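Local coordinates for probable methyltransferase (PDB 3KTY), which is a TrmH-family (SpoU) domain that probably transfers methyl groups from S-adenosyl-L-methionine to RNA, at residues 36-44 / 68-78; 81-89 / 102-112. One frame throughout, in Å; residues are numbered along the deposited sequence.

How the interactions relate
Both contacts belong to the single parallel sheet of this SPOUT-family domain, their centres about 17 Å apart. Interaction 1 joins neighbouring strands at one border of the sheet, 70-72 being outermost within the chain; backbone hydrogen bonds hold it, with apolar packing at one end and a charged pair at the other. Interaction 2 packs side chains of strand 84-89, deeper in the strand order, against helix 102-115 with a single polar link. Both are partly buried, with strand 39-42 buried and Val71 exposed in the first, Phe86 and Ala105 buried and Thr83 exposed in the second. Helix 75-79 of the first is followed, after a short loop, by the strand of the second.

Interaction 1 (36-44 / 68-78); sequences FGELVLVAP and RAAVHDTLEEA
Val42 packs its two methyls against the start of helix 75-79: CG2 lies 3.6 Å from Ala78 CB, while CG1, anti to the backbone N (chi1 166°), meets the backbone where Thr74 joins Leu75. Val40, on the same face of the sheet, adds CG1 against Ala78 CB and touches the edge of the His72 ring at CD2, 3.7 Å away. The other face carries Leu41 and Val71, and there Val71 CG1 rests on the Pro44 ring, 3.6 Å from CD. Between these layers lie the parallel strands of a beta-alpha-beta crossover, their axes 4.8 Å apart. The ladder alternates from strand to strand: Ala70 N to Leu39 O, Leu41 N to Ala70 O at 2.9 Å, His72 N to Leu41 O, and Ala43 N to His72 O at 2.8 Å. Past the ladder, Thr74 N-caps the helix, its OG1 accepting from Glu77 N. At the opposite end the Arg68 chain bends at chi3 and brings NH2 to Gly37 O (3.1 Å), above the carbonyl plane; NH1 adds a weak second bond. Glu38 OE2 reaches the guanidinium edge in a long salt bridge to NH2, 3.6 Å, the carboxylate turned 64° from the guanidinium plane. Strand 39-42 is bonded on its other side to strand 11-16, through Phe13 and Met15; Val42 and Ala78 both touch Ile14 there, and Leu39 packs on Ile31 of helix 21-33.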
loop_
_atom_site.group_PDB
_atom_site.type_symbol
_atom_site.label_atom_id
_atom_site.label_comp_id
_atom_site.label_asym_id
_atom_site.label_seq_id
_atom_site.Cartn_x
_atom_site.Cartn_y
_atom_site.Cartn_z
ATOM N N PHE A 36 -5.136 12.598 1.293
ATOM C CA PHE A 36 -4.376 13.696 0.699
ATOM C C PHE A 36 -4.951 14.213 -0.626
ATOM O O PHE A 36 -5.469 13.449 -1.437
ATOM C CB PHE A 36 -2.916 13.309 0.544
ATOM C CG PHE A 36 -2.246 12.957 1.853
ATOM C CD1 PHE A 36 -1.751 13.958 2.686
ATOM C CD2 PHE A 36 -2.129 11.627 2.274
ATOM C CE1 PHE A 36 -1.113 13.630 3.926
ATOM C CE2 PHE A 36 -1.481 11.285 3.519
ATOM C CZ PHE A 36 -0.976 12.291 4.337
ATOM N N GLY A 37 -4.835 15.510 -0.866
ATOM C CA GLY A 37 -5.397 16.043 -2.091
ATOM C C GLY A 37 -4.419 16.690 -3.049
ATOM O O GLY A 37 -4.839 17.190 -4.092
ATOM N N GLU A 38 -3.133 16.694 -2.692
ATOM C CA GLU A 38 -2.116 17.483 -3.394
ATOM C C GLU A 38 -1.129 16.670 -4.216
ATOM O O GLU A 38 -0.144 16.123 -3.701
ATOM C CB GLU A 38 -1.344 18.360 -2.399
ATOM C CG GLU A 38 -1.318 19.806 -2.750
ATOM C CD GLU A 38 -2.675 20.441 -2.593
ATOM O OE1 GLU A 38 -3.163 20.485 -1.438
ATOM O OE2 GLU A 38 -3.252 20.883 -3.619
ATOM N N LEU A 39 -1.365 16.641 -5.514
ATOM C CA LEU A 39 -0.505 15.902 -6.425
ATOM C C LEU A 39 0.170 16.848 -7.424
ATOM O O LEU A 39 -0.474 17.673 -8.032
ATOM C CB LEU A 39 -1.320 14.867 -7.188
ATOM C CG LEU A 39 -0.576 14.065 -8.272
ATOM C CD1 LEU A 39 0.368 13.036 -7.692
ATOM C CD2 LEU A 39 -1.602 13.373 -9.130
ATOM N N VAL A 40 1.473 16.675 -7.583
ATOM C CA VAL A 40 2.278 17.492 -8.426
ATOM C C VAL A 40 3.060 16.639 -9.417
ATOM O O VAL A 40 3.688 15.653 -9.047
ATOM C CB VAL A 40 3.294 18.330 -7.569
ATOM C CG1 VAL A 40 4.129 19.229 -8.501
ATOM C CG2 VAL A 40 2.569 19.182 -6.548
ATOM N N LEU A 41 3.040 17.031 -10.668
ATOM C CA LEU A 41 3.824 16.366 -11.700
ATOM C C LEU A 41 4.966 17.256 -12.188
ATOM O O LEU A 41 4.749 18.424 -12.473
ATOM C CB LEU A 41 2.938 16.114 -12.895
ATOM C CG LEU A 41 1.667 15.250 -12.738
ATOM C CD1 LEU A 41 1.219 14.876 -14.102
ATOM C CD2 LEU A 41 1.976 14.001 -11.956
ATOM N N VAL A 42 6.171 16.703 -12.294
ATOM C CA VAL A 42 7.294 17.418 -12.875
ATOM C C VAL A 42 7.713 16.780 -14.213
ATOM O O VAL A 42 7.974 15.575 -14.284
ATOM C CB VAL A 42 8.496 17.439 -11.914
ATOM C CG1 VAL A 42 9.773 17.874 -12.642
ATOM C CG2 VAL A 42 8.204 18.347 -10.714
ATOM N N ALA A 43 7.742 17.586 -15.269
ATOM C CA ALA A 43 8.235 17.170 -16.586
ATOM C C ALA A 43 7.554 15.919 -17.100
ATOM O O ALA A 43 8.206 14.941 -17.401
ATOM C CB ALA A 43 9.763 16.973 -16.578
ATOM N N PRO A 44 6.230 15.949 -17.202
ATOM C CA PRO A 44 5.579 14.721 -17.666
ATOM C C PRO A 44 5.879 14.516 -19.138
ATOM O O PRO A 44 6.258 15.478 -19.830
ATOM C CB PRO A 44 4.099 15.007 -17.452
ATOM C CG PRO A 44 4.029 16.532 -17.431
ATOM C CD PRO A 44 5.272 16.965 -16.749
ATOM N N ARG A 68 -7.001 19.308 -10.104
ATOM C CA ARG A 68 -6.194 20.308 -9.405
ATOM C C ARG A 68 -4.692 20.079 -9.411
ATOM O O ARG A 68 -3.955 20.923 -8.925
ATOM C CB ARG A 68 -6.654 20.447 -7.946
ATOM C CG ARG A 68 -8.079 21.010 -7.801
ATOM C CD ARG A 68 -8.477 21.192 -6.328
ATOM N NE ARG A 68 -8.646 19.917 -5.610
ATOM C CZ ARG A 68 -7.720 19.290 -4.872
ATOM N NH1 ARG A 68 -8.043 18.144 -4.282
ATOM N NH2 ARG A 68 -6.490 19.787 -4.713
ATOM N N ALA A 69 -4.230 18.934 -9.907
ATOM C CA ALA A 69 -2.794 18.628 -9.911
ATOM C C ALA A 69 -1.987 19.695 -10.668
ATOM O O ALA A 69 -2.330 20.084 -11.775
ATOM C CB ALA A 69 -2.553 17.291 -10.538
ATOM N N ALA A 70 -0.901 20.139 -10.068
ATOM C CA ALA A 70 -0.059 21.149 -10.660
ATOM C C ALA A 70 0.994 20.464 -11.530
ATOM O O ALA A 70 1.509 19.418 -11.155
ATOM C CB ALA A 70 0.604 21.955 -9.531
ATOM N N VAL A 71 1.302 21.035 -12.698
ATOM C CA VAL A 71 2.373 20.510 -13.543
ATOM C C VAL A 71 3.458 21.573 -13.721
ATOM O O VAL A 71 3.155 22.654 -14.210
ATOM C CB VAL A 71 1.885 20.144 -14.992
ATOM C CG1 VAL A 71 3.026 19.568 -15.827
ATOM C CG2 VAL A 71 0.742 19.196 -14.966
ATOM N N HIS A 72 4.705 21.229 -13.409
ATOM C CA HIS A 72 5.861 22.072 -13.649
ATOM C C HIS A 72 6.831 21.363 -14.537
ATOM O O HIS A 72 6.758 20.167 -14.668
ATOM C CB HIS A 72 6.534 22.368 -12.351
ATOM C CG HIS A 72 5.594 22.889 -11.324
ATOM N ND1 HIS A 72 4.958 24.106 -11.467
ATOM C CD2 HIS A 72 5.144 22.357 -10.166
ATOM C CE1 HIS A 72 4.183 24.318 -10.418
ATOM N NE2 HIS A 72 4.263 23.257 -9.620
ATOM N N ASP A 73 7.726 22.111 -15.165
ATOM C CA ASP A 73 8.774 21.514 -15.964
ATOM C C ASP A 73 9.974 21.122 -15.124
ATOM O O ASP A 73 10.792 20.292 -15.536
ATOM C CB ASP A 73 9.237 22.487 -17.048
ATOM C CG ASP A 73 8.174 22.740 -18.129
ATOM O OD1 ASP A 73 7.224 21.935 -18.255
ATOM O OD2 ASP A 73 8.294 23.754 -18.856
ATOM N N THR A 74 10.092 21.700 -13.938
ATOM C CA THR A 74 11.287 21.458 -13.154
ATOM C C THR A 74 10.971 21.108 -11.690
ATOM O O THR A 74 9.940 21.507 -11.149
ATOM C CB THR A 74 12.177 22.711 -13.154
ATOM O OG1 THR A 74 11.591 23.712 -12.299
ATOM C CG2 THR A 74 12.388 23.271 -14.611
ATOM N N LEU A 75 11.897 20.410 -11.038
ATOM C CA LEU A 75 11.680 19.987 -9.668
ATOM C C LEU A 75 11.899 21.218 -8.769
ATOM O O LEU A 75 11.217 21.440 -7.752
ATOM C CB LEU A 75 12.597 18.797 -9.318
ATOM C CG LEU A 75 12.433 18.164 -7.907
ATOM C CD1 LEU A 75 11.017 17.654 -7.583
ATOM C CD2 LEU A 75 13.431 17.050 -7.653
ATOM N N GLU A 76 12.831 22.052 -9.176
ATOM C CA GLU A 76 13.021 23.340 -8.509
ATOM C C GLU A 76 11.703 24.080 -8.289
ATOM O O GLU A 76 11.407 24.477 -7.167
ATOM C CB GLU A 76 14.006 24.216 -9.303
ATOM C CG GLU A 76 15.459 23.757 -9.195
ATOM C CD GLU A 76 15.895 22.780 -10.295
ATOM O OE1 GLU A 76 15.021 22.183 -10.967
ATOM O OE2 GLU A 76 17.126 22.616 -10.488
ATOM N N GLU A 77 10.937 24.302 -9.358
ATOM C CA GLU A 77 9.619 24.911 -9.233
ATOM C C GLU A 77 8.714 24.186 -8.205
ATOM O O GLU A 77 8.077 24.822 -7.327
ATOM C CB GLU A 77 8.929 24.932 -10.588
ATOM C CG GLU A 77 7.624 25.748 -10.593
ATOM C CD GLU A 77 7.884 27.291 -10.427
ATOM O OE1 GLU A 77 9.062 27.732 -10.390
ATOM O OE2 GLU A 77 6.908 28.065 -10.361
ATOM N N ALA A 78 8.664 22.851 -8.312
ATOM C CA ALA A 78 7.826 22.029 -7.414
ATOM C C ALA A 78 8.274 22.099 -5.932
ATOM O O ALA A 78 7.454 22.088 -5.007
ATOM C CB ALA A 78 7.729 20.605 -7.908
#

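Interaction 2 (81-89 / 102-112); sequences PVTLAFALT and IREAAGLARRH
In this alpha-beta-alpha sandwich, strand 84-89 of the central parallel sheet is faced by helix 102-115, and Phe86, Leu84 and His112 carry much of the packing between them. The two elements run almost antiparallel, at 170°, with their axes 10.0 Å apart. Phe86 turns its ring toward the helix, with CG anti to the carbonyl carbon (chi1 -65°), and slides it under the Ala105 methyl, which sits over one face, displaced toward the rim, in a CH-pi contact 3.8 Å from the centroid, while Leu108 CB comes to the ring edge at CZ, 4.0 Å away. One end of the contact is closed loosely by Leu88 CD2 and Ile102 CD1, 4.4 Å apart. Around this layer, Phe86 and Leu88 also touch Ile123 of strand 121-125, and helix 157-172 meets Ala109 through Leu168. Trp166 of the second subunit packs against Ile102, bringing this helix to the dimer interface. Toward the later turns, Leu84 and His112 slide past each other in opposite directions: Leu84 CD2 passes His112 CB, and Leu84 CB lies over the imidazole face, 3.8 Å from its centroid. Thr83 OG1, which is also bonded to Val120 N, meets the same ring at its edge and in its plane, hydrogen-bonded with His112 NE2 at a modelled 2.5 Å, a length too short to be taken literally.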
loop_
_atom_site.group_PDB
_atom_site.type_symbol
_atom_site.label_atom_id
_atom_site.label_comp_id
_atom_site.label_asym_id
_atom_site.label_seq_id
_atom_site.Cartn_x
_atom_site.Cartn_y
_atom_site.Cartn_z
ATOM N N PRO A 81 7.915 25.893 -2.692
ATOM C CA PRO A 81 7.302 26.162 -1.384
ATOM C C PRO A 81 7.549 25.052 -0.342
ATOM O O PRO A 81 7.005 25.077 0.749
ATOM C CB PRO A 81 5.803 26.276 -1.696
ATOM C CG PRO A 81 5.627 25.811 -3.146
ATOM C CD PRO A 81 6.959 25.289 -3.630
ATOM N N VAL A 82 8.402 24.102 -0.635
ATOM C CA VAL A 82 8.497 22.996 0.274
ATOM C C VAL A 82 9.579 23.212 1.301
ATOM O O VAL A 82 10.701 23.521 0.945
ATOM C CB VAL A 82 8.747 21.690 -0.485
ATOM C CG1 VAL A 82 8.999 20.548 0.520
ATOM C CG2 VAL A 82 7.538 21.392 -1.399
ATOM N N THR A 83 9.254 22.995 2.577
ATOM C CA THR A 83 10.243 23.130 3.647
ATOM C C THR A 83 10.946 21.839 4.061
ATOM O O THR A 83 12.032 21.887 4.622
ATOM C CB THR A 83 9.676 23.866 4.887
ATOM O OG1 THR A 83 8.528 23.174 5.391
ATOM C CG2 THR A 83 9.288 25.278 4.535
ATOM N N LEU A 84 10.338 20.693 3.767
ATOM C CA LEU A 84 10.934 19.385 4.068
ATOM C C LEU A 84 10.542 18.382 2.972
ATOM O O LEU A 84 9.370 18.035 2.813
ATOM C CB LEU A 84 10.488 18.876 5.449
ATOM C CG LEU A 84 10.996 17.467 5.777
ATOM C CD1 LEU A 84 12.523 17.405 5.751
ATOM C CD2 LEU A 84 10.431 16.909 7.128
ATOM N N ALA A 85 11.524 17.949 2.197
ATOM C CA ALA A 85 11.230 17.148 1.044
ATOM C C ALA A 85 11.969 15.858 1.117
ATOM O O ALA A 85 13.181 15.856 1.271
ATOM C CB ALA A 85 11.579 17.874 -0.235
ATOM N N PHE A 86 11.236 14.757 0.998
ATOM C CA PHE A 86 11.887 13.442 0.938
ATOM C C PHE A 86 12.021 12.907 -0.472
ATOM O O PHE A 86 11.038 12.842 -1.222
ATOM C CB PHE A 86 11.133 12.420 1.787
ATOM C CG PHE A 86 11.162 12.720 3.226
ATOM C CD1 PHE A 86 12.207 12.249 4.013
ATOM C CD2 PHE A 86 10.157 13.482 3.811
ATOM C CE1 PHE A 86 12.232 12.508 5.382
ATOM C CE2 PHE A 86 10.164 13.758 5.185
ATOM C CZ PHE A 86 11.206 13.273 5.965
ATOM N N ALA A 87 13.237 12.534 -0.834
ATOM C CA ALA A 87 13.436 11.765 -2.053
ATOM C C ALA A 87 13.119 10.279 -1.776
ATOM O O ALA A 87 13.858 9.599 -1.066
ATOM C CB ALA A 87 14.845 11.901 -2.519
ATOM N N LEU A 88 12.048 9.771 -2.368
ATOM C CA LEU A 88 11.689 8.357 -2.228
ATOM C C LEU A 88 12.375 7.419 -3.244
ATOM O O LEU A 88 12.252 7.576 -4.464
ATOM C CB LEU A 88 10.173 8.213 -2.335
ATOM C CG LEU A 88 9.624 6.907 -1.768
ATOM C CD1 LEU A 88 10.511 6.441 -0.642
ATOM C CD2 LEU A 88 8.217 7.096 -1.279
ATOM N N THR A 89 13.081 6.422 -2.746
ATOM C CA THR A 89 13.790 5.509 -3.638
ATOM C C THR A 89 13.573 4.009 -3.364
ATOM O O THR A 89 12.962 3.597 -2.351
ATOM C CB THR A 89 15.280 5.770 -3.557
ATOM O OG1 THR A 89 15.778 5.217 -2.335
ATOM C CG2 THR A 89 15.566 7.272 -3.583
ATOM N N ILE A 102 10.812 4.861 5.261
ATOM C CA ILE A 102 9.577 5.615 5.120
ATOM C C ILE A 102 8.875 5.806 6.458
ATOM O O ILE A 102 8.117 6.740 6.628
ATOM C CB ILE A 102 8.624 4.920 4.099
ATOM C CG1 ILE A 102 7.410 5.779 3.829
ATOM C CG2 ILE A 102 8.189 3.509 4.592
ATOM C CD1 ILE A 102 7.760 7.057 3.101
ATOM N N ARG A 103 9.104 4.902 7.405
ATOM C CA ARG A 103 8.454 5.014 8.708
ATOM C C ARG A 103 9.115 6.120 9.575
ATOM O O ARG A 103 8.427 6.902 10.189
ATOM C CB ARG A 103 8.393 3.647 9.399
ATOM C CG ARG A 103 8.100 3.674 10.878
ATOM C CD ARG A 103 6.690 3.209 11.245
ATOM N NE ARG A 103 6.059 2.203 10.367
ATOM C CZ ARG A 103 5.643 1.003 10.759
ATOM N NH1 ARG A 103 5.837 0.605 12.020
ATOM N NH2 ARG A 103 5.019 0.203 9.900
ATOM N N GLU A 104 10.444 6.157 9.589
ATOM C CA GLU A 104 11.197 7.280 10.147
ATOM C C GLU A 104 10.836 8.610 9.438
ATOM O O GLU A 104 10.642 9.648 10.069
ATOM C CB GLU A 104 12.709 6.978 10.085
ATOM C CG GLU A 104 13.089 5.714 10.872
ATOM C CD GLU A 104 14.431 5.072 10.479
ATOM O OE1 GLU A 104 14.795 5.070 9.285
ATOM O OE2 GLU A 104 15.114 4.539 11.379
ATOM N N ALA A 105 10.701 8.561 8.129
ATOM C CA ALA A 105 10.478 9.754 7.373
ATOM C C ALA A 105 9.107 10.326 7.735
ATOM O O ALA A 105 8.956 11.541 7.993
ATOM C CB ALA A 105 10.657 9.496 5.883
ATOM N N ALA A 106 8.118 9.454 7.829
ATOM C CA ALA A 106 6.788 9.865 8.283
ATOM C C ALA A 106 6.785 10.523 9.672
ATOM O O ALA A 106 6.148 11.557 9.867
ATOM C CB ALA A 106 5.822 8.705 8.243
ATOM N N GLY A 107 7.500 9.940 10.633
ATOM C CA GLY A 107 7.645 10.568 11.950
ATOM C C GLY A 107 8.270 11.982 11.916
ATOM O O GLY A 107 7.779 12.910 12.574
ATOM N N LEU A 108 9.348 12.132 11.150
ATOM C CA LEU A 108 9.957 13.443 10.870
ATOM C C LEU A 108 8.955 14.406 10.247
ATOM O O LEU A 108 8.859 15.536 10.657
ATOM C CB LEU A 108 11.110 13.279 9.920
ATOM C CG LEU A 108 12.257 12.480 10.497
ATOM C CD1 LEU A 108 13.229 12.100 9.378
ATOM C CD2 LEU A 108 12.921 13.322 11.599
ATOM N N ALA A 109 8.183 13.954 9.271
ATOM C CA ALA A 109 7.174 14.819 8.701
ATOM C C ALA A 109 6.202 15.384 9.735
ATOM O O ALA A 109 5.838 16.553 9.672
ATOM C CB ALA A 109 6.412 14.103 7.610
ATOM N N ARG A 110 5.759 14.538 10.657
ATOM C CA ARG A 110 4.782 14.914 11.673
ATOM C C ARG A 110 5.348 15.996 12.571
ATOM O O ARG A 110 4.670 16.958 12.907
ATOM C CB ARG A 110 4.409 13.692 12.539
ATOM C CG ARG A 110 3.809 14.029 13.892
ATOM C CD ARG A 110 2.448 14.616 13.711
ATOM N NE ARG A 110 1.840 14.932 15.000
ATOM C CZ ARG A 110 0.909 14.174 15.584
ATOM N NH1 ARG A 110 0.472 13.030 15.005
ATOM N NH2 ARG A 110 0.393 14.558 16.741
ATOM N N ARG A 111 6.599 15.800 12.958
ATOM C CA ARG A 111 7.339 16.717 13.807
ATOM C C ARG A 111 7.466 18.075 13.102
ATOM O O ARG A 111 7.178 19.124 13.678
ATOM C CB ARG A 111 8.738 16.130 14.053
ATOM C CG ARG A 111 9.248 16.196 15.478
ATOM C CD ARG A 111 10.314 15.117 15.733
ATOM N NE ARG A 111 9.731 13.772 15.697
ATOM C CZ ARG A 111 10.357 12.687 15.237
ATOM N NH1 ARG A 111 9.738 11.500 15.238
ATOM N NH2 ARG A 111 11.604 12.784 14.778
ATOM N N HIS A 112 7.883 18.039 11.843
ATOM C CA HIS A 112 8.007 19.243 11.055
ATOM C C HIS A 112 6.677 19.983 10.951
ATOM O O HIS A 112 6.621 21.168 11.181
ATOM C CB HIS A 112 8.567 18.917 9.676
ATOM C CG HIS A 112 8.908 20.130 8.864
ATOM N ND1 HIS A 112 10.029 20.899 9.114
ATOM C CD2 HIS A 112 8.286 20.704 7.802
ATOM C CE1 HIS A 112 10.069 21.900 8.251
ATOM N NE2 HIS A 112 9.018 21.814 7.456
#